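Local coordinates for tail spike protein gp49 (Pseudomonas phage LKA1, PDB 4RU4) that probably cleaves the O-specific polysaccharide of the Pseudomonas surface as a lyase, serving as the trimeric tailspike of the phage during entry into the host cell, at residues Asn310-Asn315 against Ser339-Thr344; Ser74-Ile79 against Ile99-Ala104; Pro140-Gly145 against Asn179-Arg184; Thr479-Leu484 against Gly503-Ala508; Ala375-Gly380 against Ala410-Asn415. All coordinates share one frame; numbering follows the deposited sequence.

Contact 1. Residues Asn310-Asn315 against Ser339-Thr344; sequences NVRMRN and SYENCT
Two arginines and a glutamate, Arg312, Arg314 and Glu341, line the same face of two parallel strands, all three buried, with Arg312 CB over the centre of the Arg314 guanidinium. The strands, 312-314 and 339-341, occupy successive turns of a right-handed parallel beta-helix of the pectin lyase type; their axes approach to 4.7 Å and run 16° apart. In a salt bridge, Arg314 NE gives a nearly straight bond to Glu341 OE1 (2.8 Å, 171°); the oxygen lies in the guanidinium plane, while the nitrogen comes from above the carboxylate plane. A water joins Arg314 NH2 to Glu341 OE2. Arg312 NH1 reaches Ser339 OG at 3.0 Å, and that hydroxyl donates to Glu341 OE2, so the serine relays between cation and anion. Arg359 forms a further salt bridge with Glu341, and Asp337 one with Arg312, which probably offsets the charge held inside the trimer, where Asn342 of a neighbouring subunit packs on Glu341. The backbones pair through bonds such as Met313 N to Ser339 O (2.9 Å). On the face bearing Met313 and Tyr340, the methionine chain bends at chi2 (-52°), and its CG sits over the tyrosine ring, 3.7 Å from the centroid, with SD farther off above the same ring.

Contact 2. Residues Ser74-Ile79 against Ile99-Ala104; sequences SGDYQI and IIRPTA
With chi1 at -167°, Asp76 carries its carboxylate away from its own backbone N and beside its carbonyl carbon, while Arg101 leaves its strand extended and then bends at chi3 (-59°), which turns the NE/NH2 edge of the guanidinium to that carboxylate. The result is a side-on, two-pronged salt bridge: Arg101 NE bonds Asp76 OD1 at 2.9 Å on the syn lone pair, and Arg101 NH2 bonds Asp76 OD2 at 2.8 Å, also on the syn side but somewhat out of the carboxylate plane. Because each oxygen has its own nitrogen, rotation of either group would cost a bond. Gln78, folded at chi2, lies alongside Arg101 with its amide nearly coplanar with the guanidinium; its NE2 donates to Asp76 O at 3.0 Å and so braces the aspartate from within its own strand. Beneath these polar groups the backbones pair in parallel, with Tyr77 N to Ile99 O at 2.9 Å and Arg101 N to Tyr77 O at 2.9 Å as central bonds. The face bearing Tyr77, Ile79, Ile100 and Pro102 is largely apolar: Ile79 CD1 meets Ile100 CG2 at 3.6 Å, with Trp57 and Leu60 of helix 55-65 packing on Ile79. Strand 212-214 continues the pairing beyond strand 99-103. Such in-register parallel strands, one turn of chain apart, are the hallmark of a parallel beta-helix, here near its N-terminal end.

Contact 3. Residues Pro140-Gly145 against Asn179-Arg184; sequences PNLVAG and NTVTIR
This contact belongs to the Ig-like domain that projects from the side of the beta-helix, where the loop 140-145 lies over strand 180-183 without pairing with it. The two run in similar directions, 20° apart end to end, yet the CA atoms of Leu142 and Val181 are 8.2 Å from each other, too far for backbone bonds, and side chains fill the gap. Pro140 and Val181 slide past one another in opposite directions, and Pro140 CG touches Val181 CG2 at 3.7 Å. The same methyl, placed beside the valine backbone N by the torsion that sets CG1 opposite (chi1 174°), receives Leu142 CD1 at 4.3 Å. Across an inverse gamma turn centred on Asn141, Pro140 and Leu142 both point toward the strand; Phe136 packs on Leu142 and Val181. At the far end Arg184 extends from CG to NE and brings its guanidinium alongside the backbone of Gly145. Gly145 N lies over one face, 3.6 Å above the plane and offset toward the rim, and Gly145 CA is 3.6 Å from Arg184 NH1. Glu172 takes the arginine's NH1 in a salt bridge, Tyr289 of a neighbouring subunit forms a cation-pi contact with it, and a bound sodium ion lies about 3 Å from its side chain. Since no hydrogen bond joins the two segments, their fit rests on van der Waals contact, while the arginine's charge is probably balanced chiefly by Glu172, beyond them.

Contact 4. Residues Thr479-Leu484 against Gly503-Ala508; sequences TSPEYL and GGFASA
Thr479 meets Phe505 first, its CG2 methyl standing over the middle of the ring, 3.8 Å from the centroid and only 6° off the normal, a well-centred CH-pi contact. The torsion that achieves this, chi1 -169°, turns OG1 away from the backbone N and leaves CG2 between the N and the carbonyl carbon; OG1 then finds Val450 O on another turn. The Thr479 backbone engages too: its O is 3.2 Å from Gly504 CA, a fairly straight CA-H...O contact (158° at H), and a water accepts from both Thr479 N and Gly504 N. Gly504, with no side chain, lets the two backbones come this close. Pro481 follows, with CD at 3.4 Å from Gly504 O, and CG at 3.8 Å from Ala508 CB and 4.0 Å from Phe505 CD1, so one ring carbon touches both phenylalanine and alanine. The setting is the C-terminal turns of the parallel beta-helix: segment 479-484 leads into strand 484-487, and the loop 503-508, which contains a type I turn from Phe505 to Ala508, comes just before strand 510-522. Further along, Leu484 returns to face the partner loop: its CD2 lies 3.4 Å from Phe505 O and its CB 4.2 Å from Ala508 CB. Leu470 and Leu472 of strand 468-474 pack against the same leucine.

Contact 5. Residues Ala375-Gly380 against Ala410-Asn415; sequences AEILGG and AVLTTN
Ile377 and Val411 cross at a slant, branch against branch, and the approach is tight: Ile377 CG1 lies 3.5 Å from Val411 CG1, closer than carbons usually pack. Val411 holds that methyl opposite its own backbone N (chi1 172°); both its methyls, CG1 and CG2, rest 3.9 Å from Ala375 CA, and CG1 alone also reaches Ile377. Leu412 is turned differently. It lies alongside Ile377, pointing the same way, and its CD2 contacts Ile377 CG2 at 4.0 Å. The isoleucine thus presents one branch to each of two successive residues. Farther on, Leu378 CD1 touches the backbone of the partner loop at Asn415 O, 3.7 Å away. No direct hydrogen bond spans the segments; instead one water accepts from Glu376 N (2.9 Å) and donates to Ala410 O (2.9 Å). Within the loop, Thr413 OG1 accepts from Asn415 N in an ST turn. The pectin lyase-like beta-helix provides the setting: strand 372-377 pairs on one side with strand 349-352, the loop 410-415 runs between strands 403-405 and 420-425, and Leu445 of strand 439-446 packs on Leu412 beyond the contact.

In the fold
The contacts are spread along an elongated spike. Contact 2 lies near the N-terminal end and contact 4 toward the other, 60 Å apart between centres and on opposite sides of the chain's centre. Contact 1 falls between them, 32 Å from each. Contacts 4 and 5 are neighbours, nearest atoms about 6 Å apart. Contacts 1 and 2 pair parallel strands, whereas contact 4 packs two loops and contact 5 a loop on a strand end, both mainly by apolar groups. Contact 3 belongs to the projecting Ig-like domain; it and contact 1 meet the second subunit. A bound sodium ion lies about 3 Å from the Arg184 side chain (contact 3) and one about 4 Å from that of Ala375 (contact 5). None includes the calcium ligands Gly368 and Asp394.

Contact 1. Residues Asn310-Asn315 against Ser339-Thr344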
# COMPACT_ATOMS: atom_id res chain seq x y z
N ASN B 310 -10.41 11.38 -8.24
CA ASN B 310 -10.23 9.91 -8.19
C ASN B 310 -9.26 9.45 -9.25
O ASN B 310 -9.44 8.40 -9.87
CB ASN B 310 -11.56 9.12 -8.28
CG ASN B 310 -11.38 7.63 -7.91
OD1 ASN B 310 -10.60 7.28 -7.02
ND2 ASN B 310 -12.05 6.74 -8.66
N VAL B 311 -8.20 10.23 -9.45
CA VAL B 311 -7.12 9.80 -10.34
C VAL B 311 -5.98 9.31 -9.45
O VAL B 311 -5.55 10.00 -8.52
CB VAL B 311 -6.68 10.90 -11.35
CG1 VAL B 311 -5.59 10.37 -12.29
CG2 VAL B 311 -7.90 11.43 -12.15
N ARG B 312 -5.54 8.08 -9.71
CA ARG B 312 -4.64 7.38 -8.81
C ARG B 312 -3.35 6.99 -9.54
O ARG B 312 -3.40 6.29 -10.54
CB ARG B 312 -5.35 6.14 -8.26
CG ARG B 312 -6.74 6.44 -7.73
CD ARG B 312 -6.65 7.25 -6.41
NE ARG B 312 -7.98 7.54 -5.90
CZ ARG B 312 -8.22 8.17 -4.74
NH1 ARG B 312 -7.20 8.59 -3.99
NH2 ARG B 312 -9.46 8.38 -4.34
N MET B 313 -2.20 7.45 -9.03
CA MET B 313 -0.92 7.06 -9.61
C MET B 313 -0.32 5.98 -8.71
O MET B 313 -0.10 6.21 -7.52
CB MET B 313 0.04 8.25 -9.67
CG MET B 313 -0.61 9.58 -10.06
SD MET B 313 -1.60 9.51 -11.58
CE MET B 313 -2.12 11.22 -11.62
N ARG B 314 -0.03 4.81 -9.28
CA ARG B 314 0.38 3.67 -8.46
C ARG B 314 1.55 2.94 -9.07
O ARG B 314 1.59 2.77 -10.29
CB ARG B 314 -0.78 2.69 -8.33
CG ARG B 314 -2.00 3.29 -7.60
CD ARG B 314 -3.06 2.25 -7.31
NE ARG B 314 -4.08 2.79 -6.40
CZ ARG B 314 -5.36 2.91 -6.70
NH1 ARG B 314 -5.82 2.53 -7.88
NH2 ARG B 314 -6.20 3.40 -5.79
N ASN B 315 2.47 2.50 -8.22
CA ASN B 315 3.52 1.56 -8.66
C ASN B 315 4.42 2.13 -9.77
O ASN B 315 4.87 1.38 -10.65
CB ASN B 315 2.90 0.22 -9.09
CG ASN B 315 1.88 -0.34 -8.06
OD1 ASN B 315 2.05 -0.20 -6.86
ND2 ASN B 315 0.80 -0.96 -8.55
N SER B 339 -4.35 10.63 -5.46
CA SER B 339 -3.20 10.16 -4.68
C SER B 339 -2.09 9.57 -5.54
O SER B 339 -2.33 9.17 -6.69
CB SER B 339 -3.63 9.10 -3.63
OG SER B 339 -4.32 7.99 -4.23
N TYR B 340 -0.89 9.55 -4.95
CA TYR B 340 0.23 8.69 -5.41
C TYR B 340 0.37 7.59 -4.35
O TYR B 340 0.35 7.86 -3.15
CB TYR B 340 1.55 9.48 -5.53
CG TYR B 340 1.62 10.45 -6.70
CD1 TYR B 340 1.01 11.69 -6.63
CD2 TYR B 340 2.31 10.13 -7.87
CE1 TYR B 340 1.05 12.58 -7.73
CE2 TYR B 340 2.37 11.03 -8.95
CZ TYR B 340 1.74 12.24 -8.86
OH TYR B 340 1.76 13.12 -9.91
N GLU B 341 0.54 6.34 -4.79
CA GLU B 341 0.65 5.21 -3.87
C GLU B 341 1.71 4.26 -4.41
O GLU B 341 1.74 3.99 -5.62
CB GLU B 341 -0.71 4.48 -3.81
CG GLU B 341 -1.80 5.44 -3.28
CD GLU B 341 -3.23 4.93 -3.39
OE1 GLU B 341 -3.45 3.82 -3.92
OE2 GLU B 341 -4.15 5.69 -2.96
N ASN B 342 2.58 3.78 -3.52
CA ASN B 342 3.62 2.83 -3.90
C ASN B 342 4.48 3.34 -5.04
O ASN B 342 4.79 2.59 -5.95
CB ASN B 342 3.04 1.49 -4.31
CG ASN B 342 2.17 0.86 -3.22
OD1 ASN B 342 1.01 0.55 -3.45
ND2 ASN B 342 2.73 0.67 -2.05
N CYS B 343 4.85 4.62 -4.98
CA CYS B 343 5.69 5.23 -6.01
C CYS B 343 7.06 5.59 -5.45
O CYS B 343 7.18 5.98 -4.28
CB CYS B 343 5.02 6.51 -6.55
SG CYS B 343 3.56 6.16 -7.58
N THR B 344 8.08 5.45 -6.29
CA THR B 344 9.39 6.01 -6.01
C THR B 344 9.45 7.37 -6.72
O THR B 344 9.32 7.45 -7.95
CB THR B 344 10.52 5.08 -6.51
OG1 THR B 344 10.39 3.79 -5.88
CG2 THR B 344 11.93 5.68 -6.18
O HOH W 1 -6.32 3.96 -2.77

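Contact 2. Residues Ser74-Ile79 against Ile99-Ala104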
# COMPACT_ATOMS: atom_id res chain seq x y z
N SER B 74 6.69 -4.25 -36.68
CA SER B 74 8.02 -3.65 -36.54
C SER B 74 8.40 -2.89 -37.78
O SER B 74 8.26 -3.39 -38.89
CB SER B 74 9.11 -4.72 -36.32
OG SER B 74 9.09 -5.16 -34.98
N GLY B 75 8.90 -1.68 -37.58
CA GLY B 75 9.31 -0.82 -38.66
C GLY B 75 9.43 0.58 -38.10
O GLY B 75 9.09 0.81 -36.93
N ASP B 76 9.90 1.52 -38.91
CA ASP B 76 10.23 2.84 -38.43
C ASP B 76 9.55 3.80 -39.39
O ASP B 76 10.05 4.08 -40.46
CB ASP B 76 11.76 3.01 -38.43
CG ASP B 76 12.22 4.24 -37.67
OD1 ASP B 76 11.53 5.27 -37.65
OD2 ASP B 76 13.32 4.18 -37.08
N TYR B 77 8.35 4.25 -39.01
CA TYR B 77 7.47 4.96 -39.94
C TYR B 77 7.64 6.47 -39.84
O TYR B 77 7.50 7.05 -38.76
CB TYR B 77 6.03 4.55 -39.62
CG TYR B 77 5.80 3.05 -39.72
CD1 TYR B 77 6.02 2.21 -38.63
CD2 TYR B 77 5.34 2.49 -40.90
CE1 TYR B 77 5.81 0.86 -38.73
CE2 TYR B 77 5.11 1.13 -41.01
CZ TYR B 77 5.35 0.32 -39.92
OH TYR B 77 5.13 -1.04 -40.02
N GLN B 78 7.96 7.11 -40.96
CA GLN B 78 8.25 8.53 -40.97
C GLN B 78 6.98 9.30 -41.26
O GLN B 78 6.34 9.09 -42.31
CB GLN B 78 9.30 8.86 -42.04
CG GLN B 78 10.50 7.88 -42.03
CD GLN B 78 11.26 7.95 -40.71
OE1 GLN B 78 11.84 8.99 -40.38
NE2 GLN B 78 11.20 6.85 -39.93
N ILE B 79 6.61 10.20 -40.36
CA ILE B 79 5.39 10.97 -40.54
C ILE B 79 5.65 12.47 -40.43
O ILE B 79 6.46 12.92 -39.63
CB ILE B 79 4.27 10.53 -39.57
CG1 ILE B 79 4.67 10.85 -38.12
CG2 ILE B 79 3.96 9.04 -39.77
CD1 ILE B 79 3.52 10.77 -37.09
N ILE B 99 7.87 1.64 -34.42
CA ILE B 99 8.22 3.04 -34.16
C ILE B 99 7.51 4.01 -35.07
O ILE B 99 7.53 3.87 -36.30
CB ILE B 99 9.73 3.23 -34.31
CG1 ILE B 99 10.46 2.48 -33.20
CG2 ILE B 99 10.13 4.72 -34.32
CD1 ILE B 99 11.91 2.16 -33.55
N ILE B 100 6.86 5.01 -34.46
CA ILE B 100 6.28 6.13 -35.21
C ILE B 100 7.14 7.37 -34.93
O ILE B 100 7.34 7.76 -33.78
CB ILE B 100 4.82 6.41 -34.78
CG1 ILE B 100 3.93 5.20 -35.05
CG2 ILE B 100 4.29 7.65 -35.48
CD1 ILE B 100 2.54 5.30 -34.35
N ARG B 101 7.66 7.98 -35.99
CA ARG B 101 8.74 8.97 -35.85
C ARG B 101 8.46 10.20 -36.69
O ARG B 101 8.65 10.18 -37.91
CB ARG B 101 10.09 8.36 -36.30
CG ARG B 101 11.31 9.24 -35.97
CD ARG B 101 12.59 8.75 -36.66
NE ARG B 101 12.89 7.37 -36.26
CZ ARG B 101 13.56 7.05 -35.15
NH1 ARG B 101 14.02 7.99 -34.34
NH2 ARG B 101 13.77 5.78 -34.85
N PRO B 102 8.02 11.29 -36.05
CA PRO B 102 7.93 12.59 -36.73
C PRO B 102 9.25 12.97 -37.43
O PRO B 102 10.32 12.81 -36.85
CB PRO B 102 7.65 13.55 -35.57
CG PRO B 102 6.76 12.71 -34.66
CD PRO B 102 7.42 11.34 -34.70
N THR B 103 9.17 13.50 -38.65
CA THR B 103 10.38 13.88 -39.36
C THR B 103 10.68 15.35 -39.05
O THR B 103 9.91 16.02 -38.35
CB THR B 103 10.21 13.75 -40.89
OG1 THR B 103 9.21 14.67 -41.31
CG2 THR B 103 9.75 12.36 -41.25
N ALA B 104 11.80 15.84 -39.58
CA ALA B 104 12.16 17.24 -39.37
C ALA B 104 11.08 18.17 -39.92
O ALA B 104 10.96 19.31 -39.48
CB ALA B 104 13.51 17.54 -40.06

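Contact 3. Residues Pro140-Gly145 against Asn179-Arg184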
# COMPACT_ATOMS: atom_id res chain seq x y z
N PRO B 140 -33.70 13.32 -21.22
CA PRO B 140 -32.28 13.24 -21.58
C PRO B 140 -31.95 12.01 -22.41
O PRO B 140 -32.49 10.93 -22.14
CB PRO B 140 -31.59 13.12 -20.22
CG PRO B 140 -32.59 12.42 -19.35
CD PRO B 140 -33.94 12.91 -19.82
N ASN B 141 -31.05 12.16 -23.38
CA ASN B 141 -30.64 11.02 -24.19
C ASN B 141 -29.54 10.22 -23.48
O ASN B 141 -28.37 10.24 -23.89
CB ASN B 141 -30.18 11.46 -25.59
CG ASN B 141 -29.87 10.28 -26.49
OD1 ASN B 141 -30.50 9.24 -26.39
ND2 ASN B 141 -28.85 10.43 -27.34
N LEU B 142 -29.94 9.53 -22.41
CA LEU B 142 -29.02 8.78 -21.55
C LEU B 142 -29.59 7.40 -21.21
O LEU B 142 -30.79 7.26 -21.04
CB LEU B 142 -28.79 9.55 -20.24
CG LEU B 142 -28.06 10.89 -20.36
CD1 LEU B 142 -28.09 11.62 -19.04
CD2 LEU B 142 -26.60 10.64 -20.80
N VAL B 143 -28.71 6.39 -21.15
CA VAL B 143 -29.06 5.08 -20.59
C VAL B 143 -28.00 4.65 -19.57
O VAL B 143 -26.93 5.29 -19.47
CB VAL B 143 -29.17 3.97 -21.68
CG1 VAL B 143 -30.32 4.25 -22.63
CG2 VAL B 143 -27.85 3.79 -22.45
N ALA B 144 -28.30 3.59 -18.82
CA ALA B 144 -27.38 3.09 -17.80
C ALA B 144 -25.99 2.87 -18.40
O ALA B 144 -25.86 2.34 -19.51
CB ALA B 144 -27.92 1.80 -17.20
N GLY B 145 -24.96 3.30 -17.68
CA GLY B 145 -23.59 3.13 -18.14
C GLY B 145 -23.08 4.37 -18.87
O GLY B 145 -21.87 4.51 -19.09
N ASN B 179 -37.66 12.12 -16.54
CA ASN B 179 -36.59 13.12 -16.56
C ASN B 179 -35.56 12.95 -15.44
O ASN B 179 -34.61 13.73 -15.33
CB ASN B 179 -37.18 14.52 -16.50
CG ASN B 179 -37.86 14.89 -17.77
OD1 ASN B 179 -37.66 14.24 -18.80
ND2 ASN B 179 -38.69 15.93 -17.73
N THR B 180 -35.76 11.92 -14.63
CA THR B 180 -34.90 11.69 -13.48
C THR B 180 -33.80 10.69 -13.79
O THR B 180 -34.08 9.56 -14.19
CB THR B 180 -35.72 11.12 -12.32
OG1 THR B 180 -36.77 12.04 -12.00
CG2 THR B 180 -34.83 10.89 -11.10
N VAL B 181 -32.56 11.10 -13.57
CA VAL B 181 -31.41 10.24 -13.81
C VAL B 181 -30.66 9.96 -12.50
O VAL B 181 -30.18 10.87 -11.80
CB VAL B 181 -30.48 10.90 -14.84
CG1 VAL B 181 -29.18 10.10 -15.01
CG2 VAL B 181 -31.21 11.06 -16.18
N THR B 182 -30.58 8.69 -12.13
CA THR B 182 -29.83 8.35 -10.93
C THR B 182 -28.40 7.98 -11.36
O THR B 182 -28.17 7.57 -12.50
CB THR B 182 -30.49 7.20 -10.11
OG1 THR B 182 -30.73 6.05 -10.95
CG2 THR B 182 -31.83 7.66 -9.48
N ILE B 183 -27.45 8.13 -10.46
CA ILE B 183 -26.05 7.96 -10.85
C ILE B 183 -25.36 6.97 -9.92
O ILE B 183 -25.88 6.67 -8.82
CB ILE B 183 -25.30 9.31 -10.86
CG1 ILE B 183 -25.29 9.93 -9.44
CG2 ILE B 183 -25.93 10.25 -11.90
CD1 ILE B 183 -24.77 11.37 -9.39
N ARG B 184 -24.22 6.46 -10.36
CA ARG B 184 -23.58 5.35 -9.66
C ARG B 184 -22.70 5.70 -8.44
O ARG B 184 -22.42 4.83 -7.63
CB ARG B 184 -22.82 4.47 -10.66
CG ARG B 184 -23.75 3.79 -11.67
CD ARG B 184 -23.00 2.99 -12.73
NE ARG B 184 -23.96 2.10 -13.40
CZ ARG B 184 -23.69 1.42 -14.50
NH1 ARG B 184 -22.51 1.53 -15.05
NH2 ARG B 184 -24.60 0.61 -15.04

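Contact 4. Residues Thr479-Leu484 against Gly503-Ala508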
# COMPACT_ATOMS: atom_id res chain seq x y z
N THR B 479 -6.12 32.04 12.44
CA THR B 479 -6.60 30.68 12.49
C THR B 479 -7.00 30.28 13.92
O THR B 479 -6.38 30.72 14.89
CB THR B 479 -5.56 29.67 11.92
OG1 THR B 479 -6.18 28.39 11.76
CG2 THR B 479 -4.32 29.54 12.82
N SER B 480 -8.05 29.48 14.02
CA SER B 480 -8.44 28.85 15.30
C SER B 480 -8.47 27.34 15.07
O SER B 480 -9.53 26.75 14.77
CB SER B 480 -9.82 29.36 15.73
OG SER B 480 -9.73 30.71 16.16
N PRO B 481 -7.31 26.70 15.17
CA PRO B 481 -7.24 25.26 14.84
C PRO B 481 -8.03 24.42 15.83
O PRO B 481 -8.16 24.83 16.98
CB PRO B 481 -5.74 24.93 14.98
CG PRO B 481 -5.03 26.29 14.80
CD PRO B 481 -5.99 27.26 15.51
N GLU B 482 -8.59 23.30 15.38
CA GLU B 482 -9.13 22.30 16.30
C GLU B 482 -8.03 21.50 17.00
O GLU B 482 -8.24 20.98 18.09
CB GLU B 482 -10.08 21.33 15.58
CG GLU B 482 -11.37 21.97 15.12
CD GLU B 482 -12.22 21.04 14.24
OE1 GLU B 482 -11.74 19.96 13.80
OE2 GLU B 482 -13.39 21.40 13.98
N TYR B 483 -6.87 21.35 16.37
CA TYR B 483 -5.81 20.60 17.05
C TYR B 483 -4.44 20.89 16.48
O TYR B 483 -4.29 21.24 15.30
CB TYR B 483 -6.04 19.07 16.97
CG TYR B 483 -6.17 18.49 15.56
CD1 TYR B 483 -5.04 18.06 14.86
CD2 TYR B 483 -7.42 18.36 14.96
CE1 TYR B 483 -5.16 17.50 13.58
CE2 TYR B 483 -7.55 17.82 13.69
CZ TYR B 483 -6.42 17.38 13.01
OH TYR B 483 -6.55 16.83 11.77
N LEU B 484 -3.46 20.71 17.35
CA LEU B 484 -2.07 20.85 16.99
C LEU B 484 -1.33 19.75 17.76
O LEU B 484 -1.15 19.83 18.97
CB LEU B 484 -1.61 22.26 17.38
CG LEU B 484 -0.17 22.70 17.32
CD1 LEU B 484 0.48 22.06 16.12
CD2 LEU B 484 -0.18 24.25 17.18
N GLY B 503 0.34 33.53 17.07
CA GLY B 503 -1.07 33.88 17.02
C GLY B 503 -2.02 32.75 17.38
O GLY B 503 -1.86 32.11 18.43
N GLY B 504 -2.99 32.47 16.51
CA GLY B 504 -3.97 31.43 16.81
C GLY B 504 -3.40 30.02 16.90
O GLY B 504 -4.01 29.15 17.52
N PHE B 505 -2.24 29.78 16.29
CA PHE B 505 -1.55 28.51 16.48
C PHE B 505 -1.12 28.38 17.92
O PHE B 505 -1.13 27.28 18.47
CB PHE B 505 -0.30 28.40 15.60
CG PHE B 505 -0.59 28.19 14.12
CD1 PHE B 505 -1.24 27.04 13.68
CD2 PHE B 505 -0.20 29.13 13.18
CE1 PHE B 505 -1.50 26.83 12.34
CE2 PHE B 505 -0.43 28.94 11.82
CZ PHE B 505 -1.09 27.79 11.40
N ALA B 506 -0.70 29.49 18.53
CA ALA B 506 -0.20 29.44 19.92
C ALA B 506 -1.30 29.09 20.91
O ALA B 506 -1.03 28.50 21.94
CB ALA B 506 0.48 30.77 20.31
N SER B 507 -2.55 29.42 20.58
CA SER B 507 -3.67 29.18 21.48
C SER B 507 -4.50 27.95 21.12
O SER B 507 -5.54 27.70 21.70
CB SER B 507 -4.56 30.43 21.57
OG SER B 507 -4.92 30.88 20.28
N ALA B 508 -4.03 27.18 20.13
CA ALA B 508 -4.73 25.97 19.69
C ALA B 508 -4.68 24.88 20.75
O ALA B 508 -3.75 24.85 21.55
CB ALA B 508 -4.07 25.46 18.41
O HOH W 2 -4.61 33.82 14.42

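Contact 5. Residues Ala375-Gly380 against Ala410-Asn415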
# COMPACT_ATOMS: atom_id res chain seq x y z
N ALA B 375 0.92 24.22 -2.62
CA ALA B 375 0.46 25.42 -3.34
C ALA B 375 -1.04 25.29 -3.49
O ALA B 375 -1.55 24.16 -3.51
CB ALA B 375 1.11 25.51 -4.72
N GLU B 376 -1.74 26.41 -3.62
CA GLU B 376 -3.11 26.38 -4.10
C GLU B 376 -3.97 25.45 -3.26
O GLU B 376 -4.74 24.61 -3.79
CB GLU B 376 -3.15 25.99 -5.61
CG GLU B 376 -2.26 26.90 -6.49
CD GLU B 376 -2.43 26.68 -8.01
OE1 GLU B 376 -2.84 25.58 -8.44
OE2 GLU B 376 -2.09 27.62 -8.78
N ILE B 377 -3.83 25.58 -1.94
CA ILE B 377 -4.58 24.76 -0.99
C ILE B 377 -6.00 25.32 -0.85
O ILE B 377 -6.20 26.40 -0.29
CB ILE B 377 -3.87 24.69 0.40
CG1 ILE B 377 -2.51 23.97 0.25
CG2 ILE B 377 -4.75 24.00 1.43
CD1 ILE B 377 -2.62 22.47 -0.15
N LEU B 378 -6.98 24.58 -1.36
CA LEU B 378 -8.38 24.96 -1.20
C LEU B 378 -8.83 24.67 0.25
O LEU B 378 -9.58 25.45 0.87
CB LEU B 378 -9.28 24.20 -2.19
CG LEU B 378 -10.77 24.58 -2.16
CD1 LEU B 378 -10.97 26.00 -2.70
CD2 LEU B 378 -11.64 23.59 -2.94
N GLY B 379 -8.35 23.56 0.77
CA GLY B 379 -8.79 23.05 2.05
C GLY B 379 -8.99 21.55 2.01
O GLY B 379 -8.78 20.89 0.98
N GLY B 380 -9.36 20.98 3.15
CA GLY B 380 -9.51 19.54 3.26
C GLY B 380 -8.30 18.88 3.90
O GLY B 380 -7.62 19.48 4.72
N ALA B 410 2.61 32.02 -1.38
CA ALA B 410 1.22 32.33 -0.95
C ALA B 410 0.26 31.15 -1.18
O ALA B 410 -0.32 31.01 -2.27
CB ALA B 410 0.71 33.59 -1.64
N VAL B 411 0.13 30.32 -0.16
CA VAL B 411 -0.51 29.01 -0.26
C VAL B 411 -1.78 28.93 0.57
O VAL B 411 -2.78 28.31 0.16
CB VAL B 411 0.49 27.93 0.25
CG1 VAL B 411 -0.17 26.54 0.35
CG2 VAL B 411 1.72 27.89 -0.65
N LEU B 412 -1.73 29.54 1.75
CA LEU B 412 -2.87 29.60 2.66
C LEU B 412 -3.37 31.05 2.63
O LEU B 412 -2.85 31.93 3.33
CB LEU B 412 -2.44 29.14 4.07
CG LEU B 412 -1.96 27.68 4.24
CD1 LEU B 412 -1.39 27.36 5.67
CD2 LEU B 412 -3.03 26.66 3.84
N THR B 413 -4.34 31.32 1.75
CA THR B 413 -4.69 32.70 1.42
C THR B 413 -6.19 32.86 1.48
O THR B 413 -6.89 31.94 1.89
CB THR B 413 -4.22 33.03 -0.01
OG1 THR B 413 -5.00 32.26 -0.94
CG2 THR B 413 -2.73 32.68 -0.20
N THR B 414 -6.70 33.98 0.98
CA THR B 414 -8.15 34.16 0.93
C THR B 414 -8.83 33.13 0.01
O THR B 414 -10.05 32.95 0.05
CB THR B 414 -8.55 35.59 0.48
OG1 THR B 414 -8.07 35.83 -0.84
CG2 THR B 414 -7.97 36.64 1.43
N ASN B 415 -8.04 32.43 -0.80
CA ASN B 415 -8.58 31.37 -1.66
C ASN B 415 -8.65 29.99 -0.96
O ASN B 415 -9.21 29.03 -1.49
CB ASN B 415 -7.78 31.29 -2.97
CG ASN B 415 -8.03 32.48 -3.88
OD1 ASN B 415 -9.18 32.86 -4.10
ND2 ASN B 415 -6.95 33.07 -4.42
O HOH W 3 -0.20 28.80 -4.08